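Local coordinates for glucuronoarabinoxylan endo-1,4-beta-xylanase (Clostridium papyrosolvens, PDB 4FMV), which hydrolyses internal beta-1,4 linkages of the xylan backbone as a family 30 glycoside hydrolase, through its (beta/alpha)8-barrel catalytic part, at residues A85-N97 against Q107-L121. Numbering follows the deposited sequence.
Sequences ASPWNPPASMQEN and QRLRYDKYTEYAQYL
Met94, Pro90 and Pro91 pack against Tyr117 and Tyr120 where a (beta/alpha)8 barrel carries its third beta-alpha connection, which leaves barrel strand 82-86, detours through the beta hairpin of strands 95-100 and 103-109, and returns as helix 114-130. The contact illustrates how such an excursion is fastened to the helix that follows it. The tight part is apolar. Pro91 lies over the face of the Tyr120 ring in a CH-pi contact, its CD 3.6 Å from the ring centroid. Met94 is extended beyond CG (chi2 -165°, chi3 -167°), which carries its sulfur to the edge of the Tyr117 ring, a Met-aromatic contact, and its CE onto Tyr120 CB at 3.7 Å. Pro90 fills in beside it, CB on Tyr117 CE1 and CG on Leu109 CD1. The Tyr117 hydroxyl passes Pro87 to reach the backbone oxygen of Val140.

Toward the hairpin the contact becomes polar and wetter. Arg110 N donates to Met94 O, and Glu96 and Arg108 form an antiparallel hydrogen-bonded pair whose side chains share one face of the sheet. There Arg108 NE meets Glu96 OE1 at 2.8 Å in a salt bridge, the oxygen lying in the guanidinium plane, while the NH2 bond to that oxygen is weak. Waters add links along the partly exposed edge: near the helix start one joins Ser93 OG, also hydrogen-bonded to Asp56, Lys113 NZ and Glu116 OE1, itself salt-bridged to Lys59; another links Ser93 O and Gln95 O to Arg110 NH1. At the Tyr120 end, a further water donates to Asn89 O at 2.7 Å and accepts from Tyr120 OH at 2.6 Å, in the plane of the tyrosine ring.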
loop_
_atom_site.group_PDB
_atom_site.type_symbol
_atom_site.label_atom_id
_atom_site.label_comp_id
_atom_site.label_asym_id
_atom_site.label_seq_id
_atom_site.Cartn_x
_atom_site.Cartn_y
_atom_site.Cartn_z
ATOM N N ALA A 85 -1.139 -10.195 -4.985
ATOM C CA ALA A 85 -1.081 -10.201 -6.450
ATOM C C ALA A 85 -2.322 -9.566 -7.063
ATOM O O ALA A 85 -3.435 -9.815 -6.579
ATOM C CB ALA A 85 -0.926 -11.646 -6.961
ATOM N N SER A 86 -2.138 -8.754 -8.114
ATOM C CA SER A 86 -3.279 -8.193 -8.869
ATOM C C SER A 86 -3.122 -8.563 -10.349
ATOM O O SER A 86 -1.999 -8.496 -10.891
ATOM C CB SER A 86 -3.228 -6.661 -8.785
ATOM O OG SER A 86 -3.205 -6.172 -7.444
ATOM N N PRO A 87 -4.220 -8.997 -11.000
ATOM C CA PRO A 87 -4.391 -9.118 -12.457
ATOM C C PRO A 87 -4.803 -7.809 -13.168
ATOM O O PRO A 87 -5.728 -7.131 -12.682
ATOM C CB PRO A 87 -5.493 -10.174 -12.566
ATOM C CG PRO A 87 -6.403 -9.886 -11.286
ATOM C CD PRO A 87 -5.519 -9.088 -10.302
ATOM N N TRP A 88 -4.182 -7.480 -14.301
ATOM C CA TRP A 88 -4.727 -6.507 -15.255
ATOM C C TRP A 88 -5.702 -7.090 -16.269
ATOM O O TRP A 88 -6.586 -6.397 -16.750
ATOM C CB TRP A 88 -3.625 -5.764 -16.011
ATOM C CG TRP A 88 -2.947 -4.641 -15.289
ATOM C CD1 TRP A 88 -2.825 -3.335 -15.717
ATOM C CD2 TRP A 88 -2.222 -4.729 -14.051
ATOM N NE1 TRP A 88 -2.070 -2.614 -14.805
ATOM C CE2 TRP A 88 -1.698 -3.442 -13.781
ATOM C CE3 TRP A 88 -1.979 -5.765 -13.146
ATOM C CZ2 TRP A 88 -0.957 -3.170 -12.624
ATOM C CZ3 TRP A 88 -1.235 -5.499 -12.018
ATOM C CH2 TRP A 88 -0.724 -4.205 -11.771
ATOM N N ASN A 89 -5.464 -8.337 -16.670
ATOM C CA ASN A 89 -6.356 -9.030 -17.594
ATOM C C ASN A 89 -6.419 -10.505 -17.241
ATOM O O ASN A 89 -5.459 -11.058 -16.698
ATOM C CB ASN A 89 -5.870 -8.928 -19.052
ATOM C CG ASN A 89 -5.766 -7.492 -19.562
ATOM O OD1 ASN A 89 -6.764 -6.858 -19.915
ATOM N ND2 ASN A 89 -4.545 -7.001 -19.652
ATOM N N PRO A 90 -7.542 -11.167 -17.564
ATOM C CA PRO A 90 -7.405 -12.624 -17.527
ATOM C C PRO A 90 -6.687 -13.083 -18.801
ATOM O O PRO A 90 -6.421 -12.239 -19.661
ATOM C CB PRO A 90 -8.849 -13.108 -17.513
ATOM C CG PRO A 90 -9.631 -12.020 -18.172
ATOM C CD PRO A 90 -8.904 -10.721 -17.897
ATOM N N PRO A 91 -6.440 -14.402 -18.949
ATOM C CA PRO A 91 -5.965 -14.923 -20.232
ATOM C C PRO A 91 -6.880 -14.504 -21.373
ATOM O O PRO A 91 -8.092 -14.377 -21.184
ATOM C CB PRO A 91 -6.056 -16.440 -20.040
ATOM C CG PRO A 91 -5.849 -16.634 -18.595
ATOM C CD PRO A 91 -6.612 -15.482 -17.965
ATOM N N ALA A 92 -6.294 -14.288 -22.544
ATOM C CA ALA A 92 -7.025 -13.781 -23.700
ATOM C C ALA A 92 -8.273 -14.605 -24.005
ATOM O O ALA A 92 -9.282 -14.044 -24.426
ATOM C CB ALA A 92 -6.107 -13.747 -24.919
ATOM N N SER A 93 -8.217 -15.922 -23.776
ATOM C CA SER A 93 -9.336 -16.803 -24.137
ATOM C C SER A 93 -10.578 -16.588 -23.271
ATOM O O SER A 93 -11.653 -17.078 -23.607
ATOM C CB SER A 93 -8.927 -18.287 -24.098
ATOM O OG SER A 93 -8.591 -18.721 -22.775
ATOM N N MET A 94 -10.421 -15.900 -22.137
ATOM C CA MET A 94 -11.564 -15.599 -21.273
ATOM C C MET A 94 -12.238 -14.246 -21.555
ATOM O O MET A 94 -13.308 -13.960 -21.005
ATOM C CB MET A 94 -11.129 -15.593 -19.812
ATOM C CG MET A 94 -10.424 -16.860 -19.317
ATOM S SD MET A 94 -10.420 -16.815 -17.505
ATOM C CE MET A 94 -9.240 -18.127 -17.161
ATOM N N GLN A 95 -11.583 -13.414 -22.359
ATOM C CA GLN A 95 -12.074 -12.085 -22.738
ATOM C C GLN A 95 -13.075 -12.041 -23.893
ATOM O O GLN A 95 -13.122 -12.934 -24.732
ATOM C CB GLN A 95 -10.909 -11.159 -23.056
ATOM C CG GLN A 95 -10.022 -10.839 -21.875
ATOM C CD GLN A 95 -8.849 -9.997 -22.300
ATOM O OE1 GLN A 95 -8.066 -10.405 -23.160
ATOM N NE2 GLN A 95 -8.726 -8.808 -21.724
ATOM N N GLU A 96 -13.883 -10.989 -23.930
ATOM C CA GLU A 96 -14.641 -10.688 -25.129
ATOM C C GLU A 96 -14.703 -9.194 -25.293
ATOM O O GLU A 96 -14.595 -8.457 -24.311
ATOM C CB GLU A 96 -16.065 -11.246 -25.032
ATOM C CG GLU A 96 -16.852 -10.632 -23.889
ATOM C CD GLU A 96 -18.229 -11.227 -23.743
ATOM O OE1 GLU A 96 -18.972 -10.758 -22.862
ATOM O OE2 GLU A 96 -18.565 -12.168 -24.502
ATOM N N ASN A 97 -14.884 -8.750 -26.536
ATOM C CA ASN A 97 -15.174 -7.355 -26.808
ATOM C C ASN A 97 -16.599 -7.054 -26.449
ATOM O O ASN A 97 -17.443 -7.939 -26.475
ATOM C CB ASN A 97 -14.978 -7.028 -28.285
ATOM C CG ASN A 97 -13.527 -6.934 -28.660
ATOM O OD1 ASN A 97 -12.830 -5.998 -28.260
ATOM N ND2 ASN A 97 -13.053 -7.906 -29.428
ATOM N N GLN A 107 -12.821 -4.348 -23.665
ATOM C CA GLN A 107 -12.678 -5.762 -23.333
ATOM C C GLN A 107 -13.277 -6.000 -21.962
ATOM O O GLN A 107 -13.149 -5.157 -21.077
ATOM C CB GLN A 107 -11.191 -6.156 -23.286
ATOM C CG GLN A 107 -10.435 -6.031 -24.621
ATOM C CD GLN A 107 -10.694 -7.193 -25.588
ATOM O OE1 GLN A 107 -11.204 -8.246 -25.202
ATOM N NE2 GLN A 107 -10.345 -6.991 -26.857
ATOM N N ARG A 108 -13.922 -7.146 -21.785
ATOM C CA ARG A 108 -14.375 -7.565 -20.465
ATOM C C ARG A 108 -14.173 -9.074 -20.344
ATOM O O ARG A 108 -13.978 -9.753 -21.357
ATOM C CB ARG A 108 -15.853 -7.214 -20.260
ATOM C CG ARG A 108 -16.807 -7.953 -21.181
ATOM C CD ARG A 108 -18.244 -7.500 -20.981
ATOM N NE ARG A 108 -19.194 -8.211 -21.831
ATOM C CZ ARG A 108 -20.382 -7.719 -22.194
ATOM N NH1 ARG A 108 -20.776 -6.521 -21.774
ATOM N NH2 ARG A 108 -21.182 -8.424 -22.985
ATOM N N LEU A 109 -14.226 -9.586 -19.113
ATOM C CA LEU A 109 -14.277 -11.030 -18.857
ATOM C C LEU A 109 -15.624 -11.570 -19.289
ATOM O O LEU A 109 -16.666 -11.052 -18.851
ATOM C CB LEU A 109 -14.133 -11.291 -17.355
ATOM C CG LEU A 109 -14.127 -12.728 -16.858
ATOM C CD1 LEU A 109 -12.960 -13.506 -17.527
ATOM C CD2 LEU A 109 -13.997 -12.741 -15.339
ATOM N N ARG A 110 -15.615 -12.603 -20.137
ATOM C CA ARG A 110 -16.849 -13.277 -20.509
ATOM C C ARG A 110 -17.614 -13.727 -19.257
ATOM O O ARG A 110 -17.017 -14.261 -18.321
ATOM C CB ARG A 110 -16.536 -14.478 -21.397
ATOM C CG ARG A 110 -16.192 -14.098 -22.826
ATOM C CD ARG A 110 -15.626 -15.278 -23.574
ATOM N NE ARG A 110 -16.501 -16.432 -23.457
ATOM C CZ ARG A 110 -16.442 -17.491 -24.257
ATOM N NH1 ARG A 110 -15.533 -17.541 -25.231
ATOM N NH2 ARG A 110 -17.282 -18.503 -24.081
ATOM N N TYR A 111 -18.921 -13.510 -19.224
ATOM C CA TYR A 111 -19.724 -13.978 -18.079
ATOM C C TYR A 111 -19.635 -15.504 -17.910
ATOM O O TYR A 111 -19.616 -16.028 -16.786
ATOM C CB TYR A 111 -21.200 -13.538 -18.189
ATOM C CG TYR A 111 -21.450 -12.038 -18.028
ATOM C CD1 TYR A 111 -20.399 -11.114 -18.029
ATOM C CD2 TYR A 111 -22.753 -11.544 -17.865
ATOM C CE1 TYR A 111 -20.651 -9.718 -17.874
ATOM C CE2 TYR A 111 -23.016 -10.158 -17.718
ATOM C CZ TYR A 111 -21.959 -9.258 -17.716
ATOM O OH TYR A 111 -22.214 -7.907 -17.573
ATOM N N ASP A 112 -19.545 -16.223 -19.022
ATOM C CA ASP A 112 -19.441 -17.680 -18.940
ATOM C C ASP A 112 -18.061 -18.156 -18.484
ATOM O O ASP A 112 -17.842 -19.361 -18.342
ATOM C CB ASP A 112 -19.892 -18.368 -20.243
ATOM C CG ASP A 112 -19.031 -18.011 -21.448
ATOM O OD1 ASP A 112 -18.003 -17.294 -21.294
ATOM O OD2 ASP A 112 -19.375 -18.477 -22.559
ATOM N N LYS A 113 -17.123 -17.212 -18.344
ATOM C CA LYS A 113 -15.765 -17.468 -17.845
ATOM C C LYS A 113 -15.512 -17.124 -16.379
ATOM O O LYS A 113 -14.372 -17.178 -15.924
ATOM C CB LYS A 113 -14.687 -16.802 -18.729
ATOM C CG LYS A 113 -14.638 -17.306 -20.174
ATOM C CD LYS A 113 -14.283 -18.788 -20.281
ATOM C CE LYS A 113 -14.314 -19.280 -21.736
ATOM N NZ LYS A 113 -13.646 -20.620 -21.863
ATOM N N TYR A 114 -16.530 -16.684 -15.650
ATOM C CA TYR A 114 -16.262 -16.237 -14.286
ATOM C C TYR A 114 -15.729 -17.407 -13.447
ATOM O O TYR A 114 -14.855 -17.224 -12.582
ATOM C CB TYR A 114 -17.515 -15.640 -13.616
ATOM C CG TYR A 114 -17.813 -14.186 -13.933
ATOM C CD1 TYR A 114 -17.457 -13.619 -15.154
ATOM C CD2 TYR A 114 -18.490 -13.383 -13.002
ATOM C CE1 TYR A 114 -17.763 -12.282 -15.441
ATOM C CE2 TYR A 114 -18.784 -12.062 -13.268
ATOM C CZ TYR A 114 -18.430 -11.513 -14.486
ATOM O OH TYR A 114 -18.745 -10.195 -14.735
ATOM N N THR A 115 -16.273 -18.597 -13.688
ATOM C CA THR A 115 -15.846 -19.810 -12.963
ATOM C C THR A 115 -14.393 -20.154 -13.313
ATOM O O THR A 115 -13.560 -20.352 -12.429
ATOM C CB THR A 115 -16.776 -20.995 -13.282
ATOM O OG1 THR A 115 -18.079 -20.707 -12.758
ATOM C CG2 THR A 115 -16.260 -22.285 -12.663
ATOM N N GLU A 116 -14.089 -20.183 -14.608
ATOM C CA GLU A 116 -12.728 -20.438 -15.055
ATOM C C GLU A 116 -11.761 -19.399 -14.475
ATOM O O GLU A 116 -10.629 -19.725 -14.074
ATOM C CB GLU A 116 -12.645 -20.481 -16.590
ATOM C CG GLU A 116 -11.368 -21.201 -17.089
ATOM C CD GLU A 116 -11.244 -21.238 -18.607
ATOM O OE1 GLU A 116 -10.222 -20.753 -19.135
ATOM O OE2 GLU A 116 -12.156 -21.763 -19.272
ATOM N N TYR A 117 -12.205 -18.152 -14.407
ATOM C CA TYR A 117 -11.342 -17.084 -13.905
ATOM C C TYR A 117 -10.994 -17.286 -12.427
ATOM O O TYR A 117 -9.852 -17.051 -12.015
ATOM C CB TYR A 117 -11.966 -15.705 -14.139
ATOM C CG TYR A 117 -11.062 -14.541 -13.755
ATOM C CD1 TYR A 117 -9.791 -14.401 -14.309
ATOM C CD2 TYR A 117 -11.490 -13.568 -12.855
ATOM C CE1 TYR A 117 -8.979 -13.338 -13.972
ATOM C CE2 TYR A 117 -10.675 -12.503 -12.509
ATOM C CZ TYR A 117 -9.424 -12.397 -13.068
ATOM O OH TYR A 117 -8.611 -11.336 -12.728
ATOM N N ALA A 118 -11.964 -17.737 -11.636
ATOM C CA ALA A 118 -11.702 -18.073 -10.241
ATOM C C ALA A 118 -10.721 -19.239 -10.137
ATOM O O ALA A 118 -9.893 -19.260 -9.242
ATOM C CB ALA A 118 -13.000 -18.402 -9.507
ATOM N N GLN A 119 -10.823 -20.212 -11.039
ATOM C CA GLN A 119 -9.854 -21.331 -11.075
ATOM C C GLN A 119 -8.456 -20.857 -11.450
ATOM O O GLN A 119 -7.450 -21.337 -10.932
ATOM C CB GLN A 119 -10.295 -22.405 -12.074
ATOM C CG GLN A 119 -11.561 -23.091 -11.652
ATOM C CD GLN A 119 -12.097 -24.020 -12.706
ATOM O OE1 GLN A 119 -11.794 -23.884 -13.890
ATOM N NE2 GLN A 119 -12.908 -24.979 -12.279
ATOM N N TYR A 120 -8.411 -19.919 -12.381
ATOM C CA TYR A 120 -7.164 -19.272 -12.772
ATOM C C TYR A 120 -6.524 -18.579 -11.579
ATOM O O TYR A 120 -5.347 -18.794 -11.267
ATOM C CB TYR A 120 -7.478 -18.271 -13.870
ATOM C CG TYR A 120 -6.360 -17.347 -14.307
ATOM C CD1 TYR A 120 -5.308 -17.813 -15.088
ATOM C CD2 TYR A 120 -6.394 -15.990 -13.994
ATOM C CE1 TYR A 120 -4.306 -16.954 -15.524
ATOM C CE2 TYR A 120 -5.390 -15.125 -14.424
ATOM C CZ TYR A 120 -4.358 -15.611 -15.187
ATOM O OH TYR A 120 -3.373 -14.762 -15.635
ATOM N N LEU A 121 -7.292 -17.728 -10.904
ATOM C CA LEU A 121 -6.789 -17.083 -9.698
ATOM C C LEU A 121 -6.329 -18.128 -8.674
ATOM O O LEU A 121 -5.279 -17.972 -8.036
ATOM C CB LEU A 121 -7.860 -16.161 -9.094
ATOM C CG LEU A 121 -8.171 -14.932 -9.960
ATOM C CD1 LEU A 121 -9.142 -14.013 -9.243
ATOM C CD2 LEU A 121 -6.870 -14.184 -10.298
HETATM O O HOH W 1 -3.647 -12.268 -15.059
HETATM O O HOH W 2 -10.746 -20.091 -21.557
HETATM O O HOH W 3 -13.105 -15.622 -25.751
HETATM O O HOH W 4 -20.508 -12.285 -21.504
#